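Local coordinates for uncharacterized protein (Escherichia coli O157:H7, PDB 5KOL) that belongs to the CinA (PncC) family but lacks nicotinamide-nucleotide amidohydrolase activity, and is of unknown function, at residues A[16-21]-A[160-165]; A[97-102]-A[109-114]. All blocks are in the same frame, centred on the assembly; numbering follows the deposited sequence.

Interaction 1. Residues A[16-21]-A[160-165]; sequences DTIENL and AVRFAL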
loop_
_atom_site.group_PDB
_atom_site.type_symbol
_atom_site.label_atom_id
_atom_site.label_comp_id
_atom_site.label_asym_id
_atom_site.label_seq_id
_atom_site.Cartn_x
_atom_site.Cartn_y
_atom_site.Cartn_z
ATOM N N ASP A 16 -2.465 0.941 23.155
ATOM C CA ASP A 16 -2.750 1.345 21.775
ATOM C C ASP A 16 -1.907 0.541 20.781
ATOM O O ASP A 16 -1.107 1.077 20.015
ATOM C CB ASP A 16 -2.521 2.842 21.577
ATOM C CG ASP A 16 -3.361 3.690 22.501
ATOM O OD1 ASP A 16 -2.805 4.583 23.169
ATOM O OD2 ASP A 16 -4.576 3.419 22.618
ATOM N N THR A 17 -2.098 -0.777 20.802
ATOM C CA THR A 17 -1.467 -1.626 19.801
ATOM C C THR A 17 -2.185 -1.477 18.456
ATOM O O THR A 17 -3.329 -1.043 18.390
ATOM C CB THR A 17 -1.490 -3.094 20.245
ATOM O OG1 THR A 17 -2.852 -3.535 20.356
ATOM C CG2 THR A 17 -0.821 -3.254 21.614
ATOM N N ILE A 18 -1.501 -1.863 17.371
ATOM C CA ILE A 18 -2.178 -1.908 16.073
ATOM C C ILE A 18 -3.455 -2.730 16.172
ATOM O O ILE A 18 -4.502 -2.353 15.640
ATOM C CB ILE A 18 -1.243 -2.476 14.987
ATOM C CG1 ILE A 18 -0.103 -1.503 14.719
ATOM C CG2 ILE A 18 -2.026 -2.773 13.713
ATOM C CD1 ILE A 18 -0.602 -0.194 14.222
ATOM N N GLU A 19 -3.383 -3.868 16.859
ATOM C CA GLU A 19 -4.527 -4.764 16.947
ATOM C C GLU A 19 -5.705 -4.088 17.641
ATOM O O GLU A 19 -6.836 -4.136 17.146
ATOM C CB GLU A 19 -4.132 -6.046 17.696
ATOM C CG GLU A 19 -3.159 -6.987 16.977
ATOM C CD GLU A 19 -1.772 -6.382 16.703
ATOM O OE1 GLU A 19 -1.246 -6.614 15.591
ATOM O OE2 GLU A 19 -1.204 -5.683 17.580
ATOM N N ASN A 20 -5.461 -3.473 18.809
ATOM C CA ASN A 20 -6.546 -2.870 19.585
ATOM C C ASN A 20 -7.114 -1.646 18.883
ATOM O O ASN A 20 -8.325 -1.408 18.925
ATOM C CB ASN A 20 -6.064 -2.500 20.990
ATOM C CG ASN A 20 -5.861 -3.717 21.883
ATOM O OD1 ASN A 20 -6.329 -4.814 21.568
ATOM N ND2 ASN A 20 -5.164 -3.528 23.004
ATOM N N LEU A 21 -6.257 -0.858 18.232
ATOM C CA LEU A 21 -6.725 0.340 17.538
ATOM C C LEU A 21 -7.613 -0.018 16.353
ATOM O O LEU A 21 -8.651 0.613 16.136
ATOM C CB LEU A 21 -5.523 1.162 17.059
ATOM C CG LEU A 21 -4.612 1.759 18.134
ATOM C CD1 LEU A 21 -3.315 2.326 17.536
ATOM C CD2 LEU A 21 -5.407 2.821 18.903
ATOM N N ALA A 160 4.260 6.175 13.796
ATOM C CA ALA A 160 3.407 6.939 12.883
ATOM C C ALA A 160 2.143 6.168 12.536
ATOM O O ALA A 160 1.049 6.749 12.482
ATOM C CB ALA A 160 4.176 7.292 11.600
ATOM N N VAL A 161 2.273 4.869 12.254
ATOM C CA VAL A 161 1.092 4.073 11.917
ATOM C C VAL A 161 0.130 4.035 13.107
ATOM O O VAL A 161 -1.071 4.291 12.959
ATOM C CB VAL A 161 1.486 2.660 11.439
ATOM C CG1 VAL A 161 0.224 1.804 11.210
ATOM C CG2 VAL A 161 2.349 2.699 10.128
ATOM N N ARG A 162 0.642 3.736 14.312
ATOM C CA ARG A 162 -0.232 3.707 15.491
ATOM C C ARG A 162 -0.863 5.069 15.755
ATOM O O ARG A 162 -2.047 5.159 16.104
ATOM C CB ARG A 162 0.542 3.255 16.738
ATOM C CG ARG A 162 0.839 1.760 16.769
ATOM C CD ARG A 162 1.845 1.399 17.888
ATOM N NE ARG A 162 1.343 1.633 19.234
ATOM C CZ ARG A 162 2.118 1.974 20.260
ATOM N NH1 ARG A 162 3.429 2.158 20.073
ATOM N NH2 ARG A 162 1.585 2.166 21.462
ATOM N N PHE A 163 -0.085 6.142 15.618
ATOM C CA PHE A 163 -0.617 7.480 15.871
ATOM C C PHE A 163 -1.715 7.843 14.868
ATOM O O PHE A 163 -2.745 8.415 15.237
ATOM C CB PHE A 163 0.511 8.513 15.807
ATOM C CG PHE A 163 0.035 9.915 15.990
ATOM C CD1 PHE A 163 -0.183 10.418 17.258
ATOM C CD2 PHE A 163 -0.206 10.738 14.890
ATOM C CE1 PHE A 163 -0.636 11.698 17.455
ATOM C CE2 PHE A 163 -0.661 12.033 15.076
ATOM C CZ PHE A 163 -0.885 12.514 16.354
ATOM N N ALA A 164 -1.486 7.550 13.585
ATOM C CA ALA A 164 -2.477 7.850 12.549
ATOM C C ALA A 164 -3.838 7.238 12.878
ATOM O O ALA A 164 -4.889 7.878 12.701
ATOM C CB ALA A 164 -1.973 7.332 11.195
ATOM N N LEU A 165 -3.827 6.000 13.372
ATOM C CA LEU A 165 -5.045 5.290 13.756
ATOM C C LEU A 165 -5.645 5.865 15.035
ATOM O O LEU A 165 -6.851 6.142 15.103
ATOM C CB LEU A 165 -4.709 3.802 13.946
ATOM C CG LEU A 165 -4.223 3.055 12.683
ATOM C CD1 LEU A 165 -3.814 1.643 13.035
ATOM C CD2 LEU A 165 -5.310 3.008 11.621
#

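Interaction 2. Residues A[97-102]-A[109-114]; sequences EMATGA and DVSIAI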
loop_
_atom_site.group_PDB
_atom_site.type_symbol
_atom_site.label_atom_id
_atom_site.label_comp_id
_atom_site.label_asym_id
_atom_site.label_seq_id
_atom_site.Cartn_x
_atom_site.Cartn_y
_atom_site.Cartn_z
ATOM N N GLU A 97 -3.629 17.585 1.120
ATOM C CA GLU A 97 -3.960 17.193 -0.254
ATOM C C GLU A 97 -3.933 15.685 -0.448
ATOM O O GLU A 97 -4.714 15.155 -1.253
ATOM C CB GLU A 97 -3.021 17.848 -1.266
ATOM C CG GLU A 97 -3.096 19.345 -1.282
ATOM C CD GLU A 97 -2.149 19.921 -2.299
ATOM O OE1 GLU A 97 -1.012 20.194 -1.882
ATOM O OE2 GLU A 97 -2.539 20.108 -3.470
ATOM N N MET A 98 -3.016 14.971 0.220
ATOM C CA MET A 98 -3.047 13.522 0.048
ATOM C C MET A 98 -4.338 12.944 0.602
ATOM O O MET A 98 -4.898 12.007 0.026
ATOM C CB MET A 98 -1.853 12.811 0.694
ATOM C CG MET A 98 -0.503 13.082 0.056
ATOM S SD MET A 98 0.923 12.612 1.098
ATOM C CE MET A 98 0.684 10.810 1.162
ATOM N N ALA A 99 -4.824 13.496 1.718
ATOM C CA ALA A 99 -6.064 13.010 2.317
ATOM C C ALA A 99 -7.270 13.292 1.419
ATOM O O ALA A 99 -8.180 12.461 1.317
ATOM C CB ALA A 99 -6.261 13.643 3.694
ATOM N N THR A 100 -7.319 14.466 0.777
ATOM C CA THR A 100 -8.452 14.728 -0.105
ATOM C C THR A 100 -8.307 14.013 -1.439
ATOM O O THR A 100 -9.318 13.609 -2.028
ATOM C CB THR A 100 -8.643 16.234 -0.340
ATOM O OG1 THR A 100 -7.457 16.798 -0.911
ATOM C CG2 THR A 100 -8.964 16.947 0.965
ATOM N N GLY A 101 -7.072 13.841 -1.928
ATOM C CA GLY A 101 -6.873 13.059 -3.139
ATOM C C GLY A 101 -7.322 11.617 -2.989
ATOM O O GLY A 101 -7.924 11.049 -3.905
ATOM N N ALA A 102 -7.037 10.997 -1.835
ATOM C CA ALA A 102 -7.472 9.615 -1.643
ATOM C C ALA A 102 -8.991 9.522 -1.616
ATOM O O ALA A 102 -9.574 8.584 -2.181
ATOM C CB ALA A 102 -6.872 9.039 -0.352
ATOM N N ASP A 109 -15.382 7.907 2.330
ATOM C CA ASP A 109 -15.956 8.893 3.248
ATOM C C ASP A 109 -14.969 9.438 4.261
ATOM O O ASP A 109 -15.143 10.572 4.714
ATOM C CB ASP A 109 -17.150 8.307 4.024
ATOM C CG ASP A 109 -18.120 7.550 3.140
ATOM O OD1 ASP A 109 -18.810 8.213 2.333
ATOM O OD2 ASP A 109 -18.214 6.304 3.267
ATOM N N VAL A 110 -13.963 8.648 4.637
ATOM C CA VAL A 110 -12.958 9.012 5.629
ATOM C C VAL A 110 -11.584 8.666 5.070
ATOM O O VAL A 110 -11.428 7.661 4.369
ATOM C CB VAL A 110 -13.204 8.269 6.964
ATOM C CG1 VAL A 110 -12.134 8.626 8.005
ATOM C CG2 VAL A 110 -14.601 8.563 7.477
ATOM N N SER A 111 -10.579 9.483 5.368
ATOM C CA SER A 111 -9.236 9.138 4.919
ATOM C C SER A 111 -8.180 9.537 5.942
ATOM O O SER A 111 -8.402 10.384 6.817
ATOM C CB SER A 111 -8.899 9.773 3.552
ATOM O OG SER A 111 -8.587 11.147 3.669
ATOM N N ILE A 112 -7.020 8.892 5.808
ATOM C CA ILE A 112 -5.827 9.138 6.617
ATOM C C ILE A 112 -4.663 9.356 5.668
ATOM O O ILE A 112 -4.464 8.555 4.749
ATOM C CB ILE A 112 -5.485 7.941 7.528
ATOM C CG1 ILE A 112 -6.662 7.536 8.409
ATOM C CG2 ILE A 112 -4.175 8.212 8.302
ATOM C CD1 ILE A 112 -6.495 6.114 8.988
ATOM N N ALA A 113 -3.860 10.388 5.915
ATOM C CA ALA A 113 -2.650 10.621 5.133
ATOM C C ALA A 113 -1.422 10.698 6.043
ATOM O O ALA A 113 -1.488 11.244 7.147
ATOM C CB ALA A 113 -2.793 11.901 4.291
ATOM N N ILE A 114 -0.305 10.122 5.595
ATOM C CA ILE A 114 0.950 10.141 6.355
ATOM C C ILE A 114 2.085 10.517 5.419
ATOM O O ILE A 114 2.300 9.852 4.400
ATOM C CB ILE A 114 1.285 8.793 7.022
ATOM C CG1 ILE A 114 0.146 8.272 7.887
ATOM C CG2 ILE A 114 2.567 8.932 7.886
ATOM C CD1 ILE A 114 0.469 6.919 8.587
#

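Interaction 1. Residues A[16-21]-A[160-165]
The backbone oxygen of D16 and the guanidinium of R162 meet where one helix begins against the flank of another. R162 NE donates a nearly straight bond to D16 O, 2.6 Å long at 163°, and the acceptor sits in the guanidinium plane, at the edge of the group. NH2 of R162 adds a weak second bond to D16 O at 3.2 Å, so one carbonyl receives two N-H groups. A bend at chi3 (65°) turns the arginine chain from its helix toward that oxygen. The arginine's aliphatic part works too: I18 CD1 lies 3.5 Å from R162 CG, then reaches V161 CG1 at 3.7 Å and L165 CD1. One turn on, the CD1 methyl of L21 rests 3.4 Å from R162 O and also meets the CB of L165.

Behind these contacts stands the start of helix 18-31. T17 is its N-cap, with OG1 accepting from N20 N at 3.0 Å, a capping bond consistent with a well-defined first turn, from which I18 and L21 project. The D16 carboxylate is engaged by A13 N, and R162 NH2 also bonds weakly to A13 O. Helix 46-52 lines the apolar side, with A50 against I18 and L47 against V161 and L165. The whole is helix-helix packing in an alpha/beta fold, joining the first helix, at its capped N-terminus, to the C-terminal helix 153-171.

Interaction 2. Residues A[97-102]-A[109-114]
S111 and A113, on one face of strand 110-116, meet A99 and M98 of helix 92-106, an example of a helix packed on the central strand of a mixed alpha/beta sheet. The chain leaves the helix, turns and returns as the strand, the two segments running at 141° to each other. Their axes approach to 7.0 Å, a spacing accommodated by small residues: A99 and A113 are the closest pair, CA to CA 5.0 Å.

The apolar contacts centre on the methyl of A113. Its CB lies 3.9 Å from A99 CB and 3.8 Å from M98 CB, and it also comes up to the backbone nitrogen of A99. Farther along, A102 CB lies over S111 CB at 4.5 Å, a looser approach. M98 touches the strand at both ends of its side chain, for the bend at chi3 brings the CE methyl to I114 O, 3.7 Å away. L77 and V79 pack on the same methionine, while A135 of the neighbouring strand 131-138 meets A99, making the seat of the helix wider than one strand.

On the opposite face, V110, I112 and I114 turn toward helix 153-171, so the strand is covered by a helix on each side.

The polar contribution is one buried hydroxyl. With chi1 at 77°, OG of S111 stands between its own backbone N and carbonyl carbon and gives its proton to A99 O at 2.7 Å, approaching the carbonyl from the side, at a C=O...OG angle of 111°.

In this three-layer alpha/beta architecture, interaction 2 joins a helix to the sheet, and interaction 1 joins two helices on the other side of it. Their centres lie about 17 Å apart. Along the chain, the helix-then-strand unit of interaction 2 falls wholly between the two segments of interaction 1, whose partners come from near the two ends of the protein. Helix 153-171 connects them: it packs against helix 18-31 through 160-165, and A164 CB lies 3.6 Å from I114 CD1 and 3.7 Å from I112 CG2 on the far side of strand 110-116. Helix 92-106, the sheet, helix 153-171 and helix 18-31 thus follow one another in a continuous packed series.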